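Side-chain contact in tyrosine-protein phosphatase YwqE (Bacillus subtilis, PDB 3QY7), which removes phosphate from phosphotyrosine residues of the proteins YwqD, YwqF and Ssb, using a metal-dependent active site: residues Tyr210-Glu213 with Glu219-Tyr222. Sequence-based numbering, arbitrary orientation.
Sequences YVLE and ELPY
Leu212 and Pro221 meet through their first side-chain carbons: CB of Leu212 lies 4.0 Å from CB of Pro221, and the same leucine carbon is 4.2 Å from Pro221 CG. The CB and CG of the pyrrolidine ring thus make their closest approach to Leu212 at its CB. The ring reaches on to the next residue, its CG standing 4.1 Å from the backbone N of Glu213. CG is a carbon, so this is van der Waals contact. The CA atoms of Leu212 and Pro221, 6.1 Å apart, are the nearest CA pair between the two segments. The tip of Leu212 serves a second neighbour: with CG anti to the carbonyl carbon (chi1 -69°), CD2 comes within 4.0 Å of CD1 of Leu220, and the two leucine side chains run at a slant to each other. The contact joins helix 205-216 to helix 219-232, consecutive helices linked by a short turn in the PHP-like, TIM-barrel-related fold, and its centre lies about 18 Å from the centre of the chain. No hydrogen bond crosses between 210-213 and 219-222. Val183 of helix 173-184 touches both Leu212 and Leu220, making the leucine pair part of a three-helix apolar cluster. At the margin, Glu213 offers its CB, 4.4 Å from Pro221 CG, while its carboxylate leads away from the proline.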
loop_
_atom_site.group_PDB
_atom_site.type_symbol
_atom_site.label_atom_id
_atom_site.label_comp_id
_atom_site.label_asym_id
_atom_site.label_seq_id
_atom_site.Cartn_x
_atom_site.Cartn_y
_atom_site.Cartn_z
ATOM N N TYR A 210 -16.437 1.135 6.724
ATOM C CA TYR A 210 -17.629 0.807 7.512
ATOM C C TYR A 210 -17.344 -0.360 8.472
ATOM O O TYR A 210 -17.754 -0.334 9.630
ATOM C CB TYR A 210 -18.824 0.506 6.606
ATOM C CG TYR A 210 -20.121 0.274 7.354
ATOM C CD1 TYR A 210 -20.545 1.150 8.349
ATOM C CD2 TYR A 210 -20.929 -0.822 7.049
ATOM C CE1 TYR A 210 -21.756 0.939 9.030
ATOM C CE2 TYR A 210 -22.134 -1.043 7.723
ATOM C CZ TYR A 210 -22.533 -0.166 8.718
ATOM O OH TYR A 210 -23.724 -0.391 9.387
ATOM N N VAL A 211 -16.638 -1.374 7.988
ATOM C CA VAL A 211 -16.231 -2.488 8.837
ATOM C C VAL A 211 -15.405 -1.974 10.021
ATOM O O VAL A 211 -15.662 -2.337 11.174
ATOM C CB VAL A 211 -15.461 -3.557 8.023
ATOM C CG1 VAL A 211 -14.677 -4.497 8.938
ATOM C CG2 VAL A 211 -16.427 -4.335 7.134
ATOM N N LEU A 212 -14.440 -1.098 9.742
ATOM C CA LEU A 212 -13.628 -0.491 10.797
ATOM C C LEU A 212 -14.430 0.333 11.797
ATOM O O LEU A 212 -14.175 0.265 13.004
ATOM C CB LEU A 212 -12.510 0.374 10.196
ATOM C CG LEU A 212 -11.416 -0.410 9.476
ATOM C CD1 LEU A 212 -10.491 0.571 8.756
ATOM C CD2 LEU A 212 -10.644 -1.294 10.455
ATOM N N GLU A 213 -15.391 1.111 11.298
ATOM C CA GLU A 213 -16.225 1.957 12.151
ATOM C C GLU A 213 -17.091 1.084 13.055
ATOM O O GLU A 213 -17.230 1.363 14.250
ATOM C CB GLU A 213 -17.085 2.887 11.293
ATOM C CG GLU A 213 -17.725 4.062 12.051
ATOM C CD GLU A 213 -19.091 3.739 12.648
ATOM O OE1 GLU A 213 -19.659 4.617 13.339
ATOM O OE2 GLU A 213 -19.611 2.617 12.438
ATOM N N GLU A 219 -13.062 6.829 15.613
ATOM C CA GLU A 219 -11.744 7.463 15.713
ATOM C C GLU A 219 -10.626 6.689 15.042
ATOM O O GLU A 219 -9.709 7.291 14.498
ATOM C CB GLU A 219 -11.393 7.816 17.160
ATOM C CG GLU A 219 -12.318 8.882 17.729
ATOM C CD GLU A 219 -12.234 10.182 16.950
ATOM O OE1 GLU A 219 -13.157 10.470 16.152
ATOM O OE2 GLU A 219 -11.233 10.905 17.138
ATOM N N LEU A 220 -10.715 5.360 15.049
ATOM C CA LEU A 220 -9.675 4.544 14.432
ATOM C C LEU A 220 -9.601 4.707 12.894
ATOM O O LEU A 220 -8.513 4.962 12.361
ATOM C CB LEU A 220 -9.822 3.068 14.877
ATOM C CG LEU A 220 -8.905 1.936 14.377
ATOM C CD1 LEU A 220 -9.367 1.424 13.038
ATOM C CD2 LEU A 220 -7.432 2.335 14.356
ATOM N N PRO A 221 -10.734 4.572 12.174
ATOM C CA PRO A 221 -10.611 4.755 10.722
ATOM C C PRO A 221 -10.218 6.176 10.325
ATOM O O PRO A 221 -9.555 6.344 9.295
ATOM C CB PRO A 221 -11.991 4.364 10.180
ATOM C CG PRO A 221 -12.898 4.352 11.382
ATOM C CD PRO A 221 -12.048 4.002 12.539
ATOM N N TYR A 222 -10.602 7.172 11.130
ATOM C CA TYR A 222 -10.154 8.555 10.926
ATOM C C TYR A 222 -8.618 8.598 10.975
ATOM O O TYR A 222 -7.974 9.203 10.106
ATOM C CB TYR A 222 -10.770 9.532 11.963
ATOM C CG TYR A 222 -10.287 10.947 11.752
ATOM C CD1 TYR A 222 -10.873 11.749 10.784
ATOM C CD2 TYR A 222 -9.191 11.450 12.459
ATOM C CE1 TYR A 222 -10.401 13.039 10.540
ATOM C CE2 TYR A 222 -8.716 12.729 12.233
ATOM C CZ TYR A 222 -9.331 13.519 11.257
ATOM O OH TYR A 222 -8.896 14.798 11.002
#